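PDB 2JKN: Dr hemagglutinin structural subunit from Escherichia coli, which mediates adherence to the upper urinary tract as a fimbrial adhesin that binds the Dr blood group antigen and agglutinates human erythrocytes. Local coordinates for residues 53-58 and 119-124; 92-97 and 125-130. All blocks are in the same frame, centred on the assembly; numbering follows the deposited sequence.

Contact 1: residues 53-58 and 119-124. With CL8 (chloramphenicol succinate), chain I.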
# COMPACT_ATOMS: atom_id res chain seq x y z
N PRO A 53 7.51 15.18 -8.93
CA PRO A 53 6.39 15.79 -9.61
C PRO A 53 5.07 15.15 -9.16
O PRO A 53 5.03 13.99 -8.71
CB PRO A 53 6.67 15.45 -11.08
CG PRO A 53 7.32 14.10 -11.01
CD PRO A 53 8.17 14.14 -9.76
N VAL A 54 3.99 15.89 -9.32
CA VAL A 54 2.64 15.41 -9.04
C VAL A 54 1.80 15.69 -10.28
O VAL A 54 1.60 16.84 -10.65
CB VAL A 54 2.05 16.15 -7.81
CG1 VAL A 54 0.57 15.74 -7.56
CG2 VAL A 54 2.90 15.90 -6.58
N THR A 55 1.28 14.66 -10.92
CA THR A 55 0.46 14.90 -12.10
C THR A 55 -0.93 15.29 -11.69
O THR A 55 -1.45 14.79 -10.70
CB THR A 55 0.42 13.68 -13.05
OG1 THR A 55 -0.14 12.56 -12.35
CG2 THR A 55 1.85 13.33 -13.56
N VAL A 56 -1.52 16.19 -12.46
CA VAL A 56 -2.88 16.65 -12.23
C VAL A 56 -3.59 16.63 -13.57
O VAL A 56 -3.10 17.22 -14.55
CB VAL A 56 -2.89 18.11 -11.62
CG1 VAL A 56 -4.35 18.62 -11.42
CG2 VAL A 56 -2.09 18.20 -10.30
N GLN A 57 -4.73 15.96 -13.63
CA GLN A 57 -5.55 15.94 -14.84
C GLN A 57 -7.02 16.21 -14.45
O GLN A 57 -7.66 15.36 -13.83
CB GLN A 57 -5.44 14.59 -15.56
CG GLN A 57 -4.04 14.35 -16.24
CD GLN A 57 -3.83 15.16 -17.52
OE1 GLN A 57 -4.71 15.92 -17.93
NE2 GLN A 57 -2.69 14.95 -18.19
N ALA A 58 -7.54 17.38 -14.79
CA ALA A 58 -8.93 17.71 -14.48
C ALA A 58 -9.84 17.45 -15.67
O ALA A 58 -9.41 17.56 -16.83
CB ALA A 58 -9.06 19.20 -14.03
N GLY A 119 -4.71 20.55 -16.91
CA GLY A 119 -3.89 19.36 -16.78
C GLY A 119 -2.47 19.90 -16.68
O GLY A 119 -2.11 20.86 -17.37
N GLY A 120 -1.66 19.34 -15.79
CA GLY A 120 -0.30 19.81 -15.69
C GLY A 120 0.48 19.05 -14.64
O GLY A 120 0.02 18.04 -14.12
N ILE A 121 1.69 19.54 -14.37
CA ILE A 121 2.57 18.93 -13.39
C ILE A 121 2.74 19.93 -12.27
O ILE A 121 3.07 21.10 -12.52
CB ILE A 121 3.98 18.65 -14.00
CG1 ILE A 121 3.90 17.64 -15.16
CG2 ILE A 121 4.93 18.13 -12.89
CD1 ILE A 121 3.26 16.32 -14.77
N ILE A 122 2.57 19.47 -11.04
CA ILE A 122 2.83 20.30 -9.87
C ILE A 122 4.16 19.81 -9.30
O ILE A 122 4.30 18.64 -8.96
CB ILE A 122 1.70 20.16 -8.80
CG1 ILE A 122 0.36 20.72 -9.34
CG2 ILE A 122 2.11 20.88 -7.49
CD1 ILE A 122 0.25 22.23 -9.26
N GLY A 123 5.14 20.68 -9.19
CA GLY A 123 6.40 20.26 -8.60
C GLY A 123 6.43 20.48 -7.07
O GLY A 123 5.88 21.45 -6.55
N ILE A 124 7.07 19.57 -6.36
CA ILE A 124 7.27 19.70 -4.91
C ILE A 124 8.76 19.96 -4.69
O ILE A 124 9.60 19.19 -5.17
CB ILE A 124 6.82 18.46 -4.14
CG1 ILE A 124 5.38 18.05 -4.54
CG2 ILE A 124 6.94 18.70 -2.63
CD1 ILE A 124 4.32 19.11 -4.24
C1 CL8 I . 10.03 18.68 -10.21
CL1 CL8 I . 9.78 18.63 -8.43
CL2 CL8 I . 8.51 18.58 -11.13
C2 CL8 I . 10.95 17.45 -10.54
O2 CL8 I . 10.81 16.39 -9.92
N2 CL8 I . 11.79 17.68 -11.45
C3 CL8 I . 12.86 16.87 -12.08
C4 CL8 I . 14.22 17.12 -11.40
C5 CL8 I . 12.62 16.56 -13.52
O5 CL8 I . 13.19 17.75 -14.09
C6 CL8 I . 11.37 16.12 -14.01
C7 CL8 I . 10.82 14.92 -13.60
C8 CL8 I . 9.53 14.55 -14.07
C9 CL8 I . 8.88 15.48 -14.90
N9 CL8 I . 7.52 15.11 -15.41
O9A CL8 I . 6.98 15.95 -16.14
O9B CL8 I . 7.04 14.06 -15.10
C10 CL8 I . 9.40 16.68 -15.25
C11 CL8 I . 10.66 17.02 -14.80
O4 CL8 I . 14.55 16.28 -10.27
O15 CL8 I . 11.42 13.53 -9.39
C15 CL8 I . 12.03 13.16 -8.42
O16 CL8 I . 11.85 11.93 -7.93
C14 CL8 I . 13.01 14.10 -7.75
C13 CL8 I . 13.01 15.45 -8.48
C12 CL8 I . 13.60 15.31 -9.85
O12 CL8 I . 13.26 14.40 -10.57
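Val54 and Val56 pair with Ile122 and Gly120 as the two hydrogen-bonded pairs of an antiparallel ladder, the strand segments running at 154° and 4.5 Å apart at their closest. Ile122 N points almost straight at Val54 O (2.8 Å, 178° at the hydrogen), while the return bond from Val54 N to Ile122 O is clearly more bent. One face carries the valines and Ile122. Val56 CG2 comes to 3.6 Å from Ile122 CG1, and Val54 packs its CB against that of Ile122 and turns CG2 to Ile124 CG1, 3.9 Å away, the two side chains crossing obliquely.

The other face carries Pro53, Thr55 and Ile121. Ile121 CG1 lies anti to its own carbonyl carbon (chi1 -63°), and the chain then bends so that CD1 comes alongside Thr55, 3.5 Å from its CG2, the two side chains pointing the same way. The other branch, CG2, rests against Pro53 CB. Pro53 and Ile121 line the chloramphenicol succinate pocket together with Gly123 and Ile124: Pro53 CD is 3.3 Å from ligand O15, Ile121 CG1 lies near nitro oxygen O9A, and Gly123, bare of a side chain, lets chlorine CL2 sit 3.7 Å from its CA.

Ile122 and Ile124 pack on Ile95 of strand 90-97 and Val54 on Thr21 of strand 17-26, while Gln57 and Ala58 continue the sheet antiparallel into a strand of a second subunit, another copy of this protein.

Contact 2: residues 92-97 and 125-130. With CL8 (chloramphenicol succinate), chain I.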
# COMPACT_ATOMS: atom_id res chain seq x y z
N TYR A 92 9.65 21.33 5.16
CA TYR A 92 8.92 22.39 4.48
C TYR A 92 9.16 22.38 3.00
O TYR A 92 10.29 22.25 2.55
CB TYR A 92 9.30 23.75 5.06
CG TYR A 92 8.81 23.92 6.48
CD1 TYR A 92 9.67 23.75 7.56
CD2 TYR A 92 7.48 24.22 6.74
CE1 TYR A 92 9.22 23.90 8.86
CE2 TYR A 92 7.02 24.36 8.03
CZ TYR A 92 7.88 24.18 9.09
OH TYR A 92 7.42 24.34 10.38
N VAL A 93 8.08 22.53 2.24
CA VAL A 93 8.18 22.52 0.78
C VAL A 93 7.43 23.66 0.15
O VAL A 93 6.53 24.23 0.76
CB VAL A 93 7.69 21.17 0.18
CG1 VAL A 93 8.53 20.01 0.69
CG2 VAL A 93 6.17 20.95 0.51
N ASN A 94 7.79 23.95 -1.10
CA ASN A 94 7.03 24.85 -1.95
C ASN A 94 6.37 23.96 -3.01
O ASN A 94 6.94 22.95 -3.44
CB ASN A 94 7.95 25.86 -2.64
CG ASN A 94 8.25 27.04 -1.76
OD1 ASN A 94 7.36 27.60 -1.12
ND2 ASN A 94 9.53 27.38 -1.66
N ILE A 95 5.15 24.32 -3.39
CA ILE A 95 4.37 23.60 -4.39
C ILE A 95 4.15 24.59 -5.52
O ILE A 95 3.76 25.72 -5.28
CB ILE A 95 3.03 23.14 -3.78
CG1 ILE A 95 3.30 22.19 -2.59
CG2 ILE A 95 2.16 22.50 -4.84
CD1 ILE A 95 2.03 21.76 -1.86
N ARG A 96 4.52 24.20 -6.74
CA ARG A 96 4.50 25.12 -7.88
C ARG A 96 4.25 24.36 -9.19
O ARG A 96 4.93 23.38 -9.46
CB ARG A 96 5.88 25.83 -7.97
CG ARG A 96 6.01 26.79 -9.17
CD ARG A 96 7.29 27.63 -9.09
NE ARG A 96 8.49 26.85 -9.41
CZ ARG A 96 9.39 26.48 -8.50
NH1 ARG A 96 9.23 26.80 -7.22
NH2 ARG A 96 10.46 25.78 -8.87
N PRO A 97 3.32 24.85 -10.01
CA PRO A 97 3.08 24.23 -11.32
C PRO A 97 4.29 24.50 -12.20
O PRO A 97 4.93 25.56 -12.09
CB PRO A 97 1.85 24.99 -11.84
CG PRO A 97 1.95 26.33 -11.20
CD PRO A 97 2.43 26.01 -9.80
N TYR A 125 9.09 21.09 -4.05
CA TYR A 125 10.49 21.51 -3.87
C TYR A 125 10.82 21.82 -2.39
O TYR A 125 10.01 22.39 -1.67
CB TYR A 125 10.77 22.77 -4.71
CG TYR A 125 10.45 22.63 -6.20
CD1 TYR A 125 11.42 22.24 -7.11
CD2 TYR A 125 9.16 22.91 -6.68
CE1 TYR A 125 11.11 22.09 -8.46
CE2 TYR A 125 8.85 22.76 -8.02
CZ TYR A 125 9.82 22.33 -8.91
OH TYR A 125 9.51 22.21 -10.24
N VAL A 126 12.03 21.50 -1.97
CA VAL A 126 12.46 21.83 -0.62
C VAL A 126 12.41 23.37 -0.45
O VAL A 126 12.88 24.11 -1.31
CB VAL A 126 13.89 21.26 -0.33
CG1 VAL A 126 14.42 21.78 1.01
CG2 VAL A 126 13.85 19.72 -0.35
N ASP A 127 11.79 23.83 0.64
CA ASP A 127 11.66 25.28 0.90
C ASP A 127 12.63 25.68 2.00
O ASP A 127 12.33 25.52 3.20
CB ASP A 127 10.23 25.61 1.32
CG ASP A 127 10.03 27.11 1.65
OD1 ASP A 127 10.81 27.96 1.16
OD2 ASP A 127 9.07 27.42 2.39
N GLY A 128 13.80 26.17 1.61
CA GLY A 128 14.86 26.55 2.56
C GLY A 128 15.72 25.32 2.84
O GLY A 128 15.20 24.21 2.95
N GLN A 129 17.04 25.50 2.89
CA GLN A 129 17.95 24.37 3.15
C GLN A 129 17.56 23.70 4.48
O GLN A 129 17.40 24.38 5.49
CB GLN A 129 19.44 24.80 3.17
CG GLN A 129 19.88 25.52 4.47
CD GLN A 129 20.26 24.55 5.59
OE1 GLN A 129 20.37 23.35 5.37
NE2 GLN A 129 20.53 25.09 6.78
N GLN A 130 17.35 22.39 4.45
CA GLN A 130 16.97 21.65 5.65
C GLN A 130 17.85 20.40 5.76
O GLN A 130 17.38 19.25 5.91
CB GLN A 130 15.48 21.30 5.59
CG GLN A 130 14.58 22.53 5.83
CD GLN A 130 13.15 22.29 5.40
OE1 GLN A 130 12.34 21.79 6.18
NE2 GLN A 130 12.83 22.67 4.17
C1 CL8 I . 10.03 18.68 -10.21
CL1 CL8 I . 9.78 18.63 -8.43
CL2 CL8 I . 8.51 18.58 -11.13
C2 CL8 I . 10.95 17.45 -10.54
O2 CL8 I . 10.81 16.39 -9.92
N2 CL8 I . 11.79 17.68 -11.45
C3 CL8 I . 12.86 16.87 -12.08
C4 CL8 I . 14.22 17.12 -11.40
C5 CL8 I . 12.62 16.56 -13.52
O5 CL8 I . 13.19 17.75 -14.09
C6 CL8 I . 11.37 16.12 -14.01
C7 CL8 I . 10.82 14.92 -13.60
C8 CL8 I . 9.53 14.55 -14.07
C9 CL8 I . 8.88 15.48 -14.90
N9 CL8 I . 7.52 15.11 -15.41
O9A CL8 I . 6.98 15.95 -16.14
O9B CL8 I . 7.04 14.06 -15.10
C10 CL8 I . 9.40 16.68 -15.25
C11 CL8 I . 10.66 17.02 -14.80
O4 CL8 I . 14.55 16.28 -10.27
O15 CL8 I . 11.42 13.53 -9.39
C15 CL8 I . 12.03 13.16 -8.42
O16 CL8 I . 11.85 11.93 -7.93
C14 CL8 I . 13.01 14.10 -7.75
C13 CL8 I . 13.01 15.45 -8.48
C12 CL8 I . 13.60 15.31 -9.85
O12 CL8 I . 13.26 14.40 -10.57
O HOH W 1 6.98 25.99 3.37
O HOH W 2 11.47 25.98 -3.05
O HOH W 3 7.52 23.60 -10.99
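Tyr125 and Arg96 form a cation-pi stack beside an antiparallel strand pairing, where strand 119-126 runs out along strand 90-97 and gives way to a loop that stays on the same strand. The guanidinium lies nearly flat over the ring, planes 16° apart and Arg96 CZ 4.2 Å from the ring centroid, with NH2 over the CE2-CZ side. Arg96 gets there with CG anti to its backbone N (chi1 178°) and a bend at chi3. Chlorine CL1 of chloramphenicol succinate sits over the opposite face, so the ring is sandwiched between arginine and ligand. Tyr125 OH lies 3.6 Å from ligand C1.

Asn94 and Tyr125 are the hydrogen-bonded pair, joined by backbone bonds in both directions, and Val93 and Val126 form the adjoining non-hydrogen-bonded pair, their side chains diverging. The pairing belongs to the immunoglobulin-like beta-sandwich of fimbrial subunits. Beyond it the loop keeps hold of the strand through Tyr92: Asp127 N and Gln130 NE2 both donate to Tyr92 O, the amide in the carbonyl plane on a lone pair (3.0 Å) and Asp127 N from above that plane. Gln130 OE1 accepts from Tyr92 N (2.9 Å), so both ends of the amide grip one residue's backbone; NE2 also reaches Gly128 O. A water accepts from Asn94 ND2 and donates to Val126 O.

From the N terminus the chain first lays down 53-58, then 92-97, and strand 119-126 comes back to serve both. Contact 1 closes a loop of 60 residues and contact 2 one of 27; their segments alternate along the chain, so the two loops cross, neither nested in the other. Strand 119-126 thus runs between 50-59 and 90-97, bonded to each along its length; contact 1 takes its first part with one neighbour, contact 2 its end with the other. Gly123 N, 2.7 Å from Arg96 O in a probable hydrogen bond, joins the contacts directly, and Val93 packs on Ile124. Both contacts also touch the same chloramphenicol succinate.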